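PDB 6M4K: alpha-amylase from Eisenia fetida, which probably hydrolyses internal alpha-1,4-glucosidic linkages of starch and related polysaccharides, as a calcium-binding, cold-active member of glycoside hydrolase family 13. Local coordinates for residues Arg16-Trp27 with Leu37-Ser48. Residues are numbered along the deposited sequence; the frame is centred on the assembly and turned at random.
Sequences RDVIVHLFEWKW and LADHNYCGVQVS. With SO4 (sulfate ion), chain G.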
loop_
_atom_site.group_PDB
_atom_site.type_symbol
_atom_site.label_atom_id
_atom_site.label_comp_id
_atom_site.label_asym_id
_atom_site.label_seq_id
_atom_site.Cartn_x
_atom_site.Cartn_y
_atom_site.Cartn_z
ATOM N N ARG A 16 2.043 -13.474 -10.862
ATOM C CA ARG A 16 2.289 -12.207 -10.184
ATOM C C ARG A 16 1.013 -11.739 -9.503
ATOM O O ARG A 16 -0.094 -11.957 -10.004
ATOM C CB ARG A 16 2.755 -11.138 -11.176
ATOM C CG ARG A 16 3.937 -11.597 -11.982
ATOM C CD ARG A 16 4.452 -10.541 -12.921
ATOM N NE ARG A 16 5.554 -11.068 -13.721
ATOM C CZ ARG A 16 6.087 -10.463 -14.778
ATOM N NH1 ARG A 16 5.629 -9.281 -15.179
ATOM N NH2 ARG A 16 7.090 -11.040 -15.431
ATOM N N ASP A 17 1.170 -11.066 -8.360
ATOM C CA ASP A 17 0.007 -10.672 -7.571
ATOM C C ASP A 17 0.262 -9.454 -6.677
ATOM O O ASP A 17 -0.590 -8.570 -6.565
ATOM C CB ASP A 17 -0.439 -11.883 -6.731
ATOM C CG ASP A 17 -1.779 -11.686 -6.069
ATOM O OD1 ASP A 17 -2.746 -11.276 -6.756
ATOM O OD2 ASP A 17 -1.888 -11.959 -4.855
ATOM N N VAL A 18 1.412 -9.405 -6.009
ATOM C CA VAL A 18 1.673 -8.406 -4.971
ATOM C C VAL A 18 2.045 -7.083 -5.625
ATOM O O VAL A 18 2.745 -7.053 -6.637
ATOM C CB VAL A 18 2.794 -8.927 -4.051
ATOM C CG1 VAL A 18 3.212 -7.867 -3.039
ATOM C CG2 VAL A 18 2.353 -10.189 -3.341
ATOM N N ILE A 19 1.585 -5.981 -5.049
ATOM C CA ILE A 19 1.945 -4.665 -5.567
ATOM C C ILE A 19 2.804 -3.912 -4.547
ATOM O O ILE A 19 2.890 -4.281 -3.370
ATOM C CB ILE A 19 0.711 -3.863 -6.010
ATOM C CG1 ILE A 19 -0.177 -3.565 -4.814
ATOM C CG2 ILE A 19 -0.067 -4.659 -7.085
ATOM C CD1 ILE A 19 -1.288 -2.572 -5.124
ATOM N N VAL A 20 3.479 -2.864 -5.024
ATOM C CA VAL A 20 4.449 -2.115 -4.224
ATOM C C VAL A 20 4.154 -0.627 -4.353
ATOM O O VAL A 20 3.972 -0.120 -5.463
ATOM C CB VAL A 20 5.898 -2.396 -4.672
ATOM C CG1 VAL A 20 6.880 -1.577 -3.826
ATOM C CG2 VAL A 20 6.215 -3.867 -4.604
ATOM N N HIS A 21 4.162 0.087 -3.233
ATOM C CA HIS A 21 4.043 1.540 -3.267
ATOM C C HIS A 21 5.443 2.135 -3.331
ATOM O O HIS A 21 6.168 2.127 -2.331
ATOM C CB HIS A 21 3.337 2.034 -2.018
ATOM C CG HIS A 21 3.075 3.504 -2.025
ATOM N ND1 HIS A 21 2.716 4.192 -0.887
ATOM C CD2 HIS A 21 3.072 4.405 -3.033
ATOM C CE1 HIS A 21 2.521 5.462 -1.192
ATOM N NE2 HIS A 21 2.731 5.618 -2.489
ATOM N N LEU A 22 5.842 2.616 -4.510
ATOM C CA LEU A 22 7.156 3.244 -4.672
ATOM C C LEU A 22 7.006 4.734 -4.343
ATOM O O LEU A 22 6.952 5.610 -5.208
ATOM C CB LEU A 22 7.715 2.964 -6.062
ATOM C CG LEU A 22 8.024 1.495 -6.362
ATOM C CD1 LEU A 22 8.558 1.346 -7.785
ATOM C CD2 LEU A 22 9.027 0.927 -5.368
ATOM N N PHE A 23 6.926 5.001 -3.039
ATOM C CA PHE A 23 6.529 6.305 -2.510
ATOM C C PHE A 23 7.566 7.370 -2.870
ATOM O O PHE A 23 8.747 7.249 -2.515
ATOM C CB PHE A 23 6.394 6.147 -0.994
ATOM C CG PHE A 23 6.081 7.414 -0.239
ATOM C CD1 PHE A 23 4.982 8.198 -0.554
ATOM C CD2 PHE A 23 6.870 7.780 0.852
ATOM C CE1 PHE A 23 4.678 9.344 0.185
ATOM C CE2 PHE A 23 6.571 8.926 1.593
ATOM C CZ PHE A 23 5.490 9.706 1.255
ATOM N N GLU A 24 7.128 8.398 -3.597
ATOM C CA GLU A 24 7.955 9.524 -4.027
ATOM C C GLU A 24 9.062 9.141 -5.002
ATOM O O GLU A 24 9.935 9.976 -5.295
ATOM C CB GLU A 24 8.514 10.349 -2.856
ATOM C CG GLU A 24 7.475 11.174 -2.111
ATOM C CD GLU A 24 7.208 12.536 -2.735
ATOM O OE1 GLU A 24 7.652 12.806 -3.874
ATOM O OE2 GLU A 24 6.550 13.356 -2.071
ATOM N N TRP A 25 9.054 7.931 -5.552
ATOM C CA TRP A 25 10.010 7.614 -6.605
ATOM C C TRP A 25 9.709 8.421 -7.867
ATOM O O TRP A 25 8.537 8.622 -8.243
ATOM C CB TRP A 25 9.976 6.128 -6.953
ATOM C CG TRP A 25 10.598 5.217 -5.930
ATOM C CD1 TRP A 25 10.498 5.299 -4.558
ATOM C CD2 TRP A 25 11.408 4.067 -6.200
ATOM N NE1 TRP A 25 11.193 4.262 -3.973
ATOM C CE2 TRP A 25 11.773 3.504 -4.958
ATOM C CE3 TRP A 25 11.868 3.457 -7.374
ATOM C CZ2 TRP A 25 12.575 2.366 -4.863
ATOM C CZ3 TRP A 25 12.668 2.334 -7.271
ATOM C CH2 TRP A 25 13.005 1.798 -6.033
ATOM N N LYS A 26 10.776 8.852 -8.542
ATOM C CA LYS A 26 10.654 9.499 -9.844
ATOM C C LYS A 26 10.262 8.489 -10.922
ATOM O O LYS A 26 10.543 7.290 -10.822
ATOM C CB LYS A 26 11.982 10.142 -10.255
ATOM C CG LYS A 26 12.382 11.355 -9.426
ATOM C CD LYS A 26 13.646 12.023 -9.976
ATOM C CE LYS A 26 14.853 11.109 -9.863
ATOM N NZ LYS A 26 16.108 11.884 -10.139
ATOM N N TRP A 27 9.630 9.004 -11.982
ATOM C CA TRP A 27 9.180 8.130 -13.062
ATOM C C TRP A 27 10.342 7.392 -13.716
ATOM O O TRP A 27 10.219 6.211 -14.065
ATOM C CB TRP A 27 8.385 8.910 -14.104
ATOM C CG TRP A 27 7.250 9.740 -13.580
ATOM C CD1 TRP A 27 6.807 10.906 -14.109
ATOM C CD2 TRP A 27 6.393 9.470 -12.448
ATOM N NE1 TRP A 27 5.749 11.395 -13.392
ATOM C CE2 TRP A 27 5.472 10.534 -12.364
ATOM C CE3 TRP A 27 6.336 8.458 -11.481
ATOM C CZ2 TRP A 27 4.495 10.611 -11.365
ATOM C CZ3 TRP A 27 5.371 8.534 -10.493
ATOM C CH2 TRP A 27 4.464 9.603 -10.444
ATOM N N LEU A 37 11.227 -5.621 -10.730
ATOM C CA LEU A 37 9.938 -6.082 -10.237
ATOM C C LEU A 37 9.409 -7.254 -11.051
ATOM O O LEU A 37 8.896 -8.220 -10.483
ATOM C CB LEU A 37 8.939 -4.933 -10.249
ATOM C CG LEU A 37 9.242 -3.847 -9.219
ATOM C CD1 LEU A 37 8.489 -2.569 -9.564
ATOM C CD2 LEU A 37 8.871 -4.313 -7.822
ATOM N N ALA A 38 9.516 -7.178 -12.381
ATOM C CA ALA A 38 9.089 -8.297 -13.219
ATOM C C ALA A 38 9.898 -9.553 -12.918
ATOM O O ALA A 38 9.338 -10.645 -12.789
ATOM C CB ALA A 38 9.202 -7.913 -14.698
ATOM N N ASP A 39 11.221 -9.409 -12.786
ATOM C CA ASP A 39 12.078 -10.559 -12.503
ATOM C C ASP A 39 11.728 -11.215 -11.176
ATOM O O ASP A 39 11.981 -12.413 -10.994
ATOM C CB ASP A 39 13.552 -10.140 -12.493
ATOM C CG ASP A 39 14.070 -9.750 -13.866
ATOM O OD1 ASP A 39 13.402 -10.048 -14.877
ATOM O OD2 ASP A 39 15.164 -9.152 -13.923
ATOM N N HIS A 40 11.168 -10.452 -10.238
ATOM C CA HIS A 40 10.779 -10.960 -8.933
ATOM C C HIS A 40 9.282 -11.187 -8.825
ATOM O O HIS A 40 8.772 -11.466 -7.733
ATOM C CB HIS A 40 11.312 -10.047 -7.831
ATOM C CG HIS A 40 12.801 -10.081 -7.734
ATOM N ND1 HIS A 40 13.614 -9.381 -8.598
ATOM C CD2 HIS A 40 13.627 -10.791 -6.929
ATOM C CE1 HIS A 40 14.880 -9.633 -8.309
ATOM N NE2 HIS A 40 14.914 -10.485 -7.300
ATOM N N ASN A 41 8.577 -11.092 -9.945
ATOM C CA ASN A 41 7.176 -11.494 -10.028
ATOM C C ASN A 41 6.270 -10.712 -9.080
ATOM O O ASN A 41 5.343 -11.255 -8.477
ATOM C CB ASN A 41 7.016 -13.008 -9.941
ATOM C CG ASN A 41 7.514 -13.673 -11.193
ATOM O OD1 ASN A 41 7.020 -13.384 -12.278
ATOM N ND2 ASN A 41 8.540 -14.491 -11.074
ATOM N N TYR A 42 6.527 -9.411 -8.990
ATOM C CA TYR A 42 5.545 -8.471 -8.480
ATOM C C TYR A 42 4.614 -8.065 -9.621
ATOM O O TYR A 42 5.012 -8.040 -10.786
ATOM C CB TYR A 42 6.253 -7.222 -7.965
ATOM C CG TYR A 42 6.978 -7.375 -6.642
ATOM C CD1 TYR A 42 6.319 -7.130 -5.447
ATOM C CD2 TYR A 42 8.321 -7.727 -6.587
ATOM C CE1 TYR A 42 6.975 -7.207 -4.222
ATOM C CE2 TYR A 42 8.992 -7.816 -5.358
ATOM C CZ TYR A 42 8.301 -7.558 -4.192
ATOM O OH TYR A 42 8.926 -7.623 -2.959
ATOM N N CYS A 43 3.367 -7.737 -9.279
ATOM C CA CYS A 43 2.375 -7.433 -10.312
ATOM C C CYS A 43 2.316 -5.969 -10.724
ATOM O O CYS A 43 1.925 -5.682 -11.867
ATOM C CB CYS A 43 0.981 -7.829 -9.829
ATOM S SG CYS A 43 -0.411 -7.302 -10.922
ATOM N N GLY A 44 2.636 -5.035 -9.837
ATOM C CA GLY A 44 2.390 -3.646 -10.176
ATOM C C GLY A 44 2.874 -2.705 -9.094
ATOM O O GLY A 44 3.335 -3.123 -8.025
ATOM N N VAL A 45 2.716 -1.416 -9.384
ATOM C CA VAL A 45 3.301 -0.325 -8.606
ATOM C C VAL A 45 2.248 0.743 -8.386
ATOM O O VAL A 45 1.627 1.206 -9.348
ATOM C CB VAL A 45 4.489 0.312 -9.352
ATOM C CG1 VAL A 45 4.990 1.556 -8.610
ATOM C CG2 VAL A 45 5.590 -0.692 -9.514
ATOM N N GLN A 46 2.066 1.157 -7.136
ATOM C CA GLN A 46 1.311 2.365 -6.841
ATOM C C GLN A 46 2.265 3.552 -6.884
ATOM O O GLN A 46 3.292 3.551 -6.196
ATOM C CB GLN A 46 0.699 2.273 -5.450
ATOM C CG GLN A 46 -0.176 3.442 -5.080
ATOM C CD GLN A 46 -0.667 3.336 -3.672
ATOM O OE1 GLN A 46 -1.282 2.333 -3.299
ATOM N NE2 GLN A 46 -0.391 4.351 -2.855
ATOM N N VAL A 47 1.934 4.556 -7.688
ATOM C CA VAL A 47 2.787 5.726 -7.883
ATOM C C VAL A 47 2.184 6.923 -7.159
ATOM O O VAL A 47 0.961 7.060 -7.039
ATOM C CB VAL A 47 3.004 6.026 -9.382
ATOM C CG1 VAL A 47 3.613 4.831 -10.085
ATOM C CG2 VAL A 47 1.704 6.481 -10.065
ATOM N N SER A 48 3.064 7.821 -6.695
ATOM C CA SER A 48 2.638 9.026 -5.996
ATOM C C SER A 48 1.809 9.916 -6.928
ATOM O O SER A 48 1.907 9.800 -8.156
ATOM C CB SER A 48 3.872 9.791 -5.504
ATOM O OG SER A 48 4.449 9.158 -4.369
HETATM S S SO4 G . 15.057 12.625 -13.719
HETATM O O1 SO4 G . 13.755 13.266 -13.645
HETATM O O2 SO4 G . 14.864 11.207 -13.468
HETATM O O3 SO4 G . 15.921 13.154 -12.667
HETATM O O4 SO4 G . 15.641 12.843 -15.042
HETATM O O HOH W 1 9.550 -12.815 -14.462
HETATM O O HOH W 2 3.362 -11.390 -6.595
HETATM O O HOH W 3 5.970 7.541 -7.087
#
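The His-21 ring is layered between two groups: Gln-46 NE2 sits 3.3 Å above the plane over its centre, Phe-23 CB covers the opposite face, and Gln-46 O lies at the edge. With CG anti to the backbone N (chi1 -176°) and the chain extended, Gln-46 carries its amide across that ring, the two planes 38° apart, while its OE1 is taken by Tyr-234 and Arg-341. Ser-48 O lies at the edge of the Trp-27 ring, in its plane, 3.4 Å from Trp-27 CH2, while Trp-27 CZ3 touches Val-47 CB. Val-20 CG2 reaches Tyr-42 CD1 at 3.4 Å, and Ser-48 OG accepts a 2.9 Å hydrogen bond from Glu-24 N.

At the other end, Arg-16 NE gives Asn-41 OD1 a 3.1 Å hydrogen bond nearly in the guanidinium plane, Ala-38 O lies over one face, and Arg-16 NH1 hydrogen-bonds to Leu-94 O. Replacing Arg-16 with an alanine would probably leave Asn-41 OD1 without this donor and uncover the end of helix 27-39, which Asn-41 closes as C-prime residue of a Schellman motif. Between these ends, Val-20 N donates a hydrogen bond to Gly-44 O at 3.0 Å and Val-20 O accepts from Gln-46 N at 2.8 Å. Joined through helix 27-39, strands 19-22 and 44-47 illustrate how a beta-alpha-beta crossover sets parallel neighbours side by side in a TIM barrel.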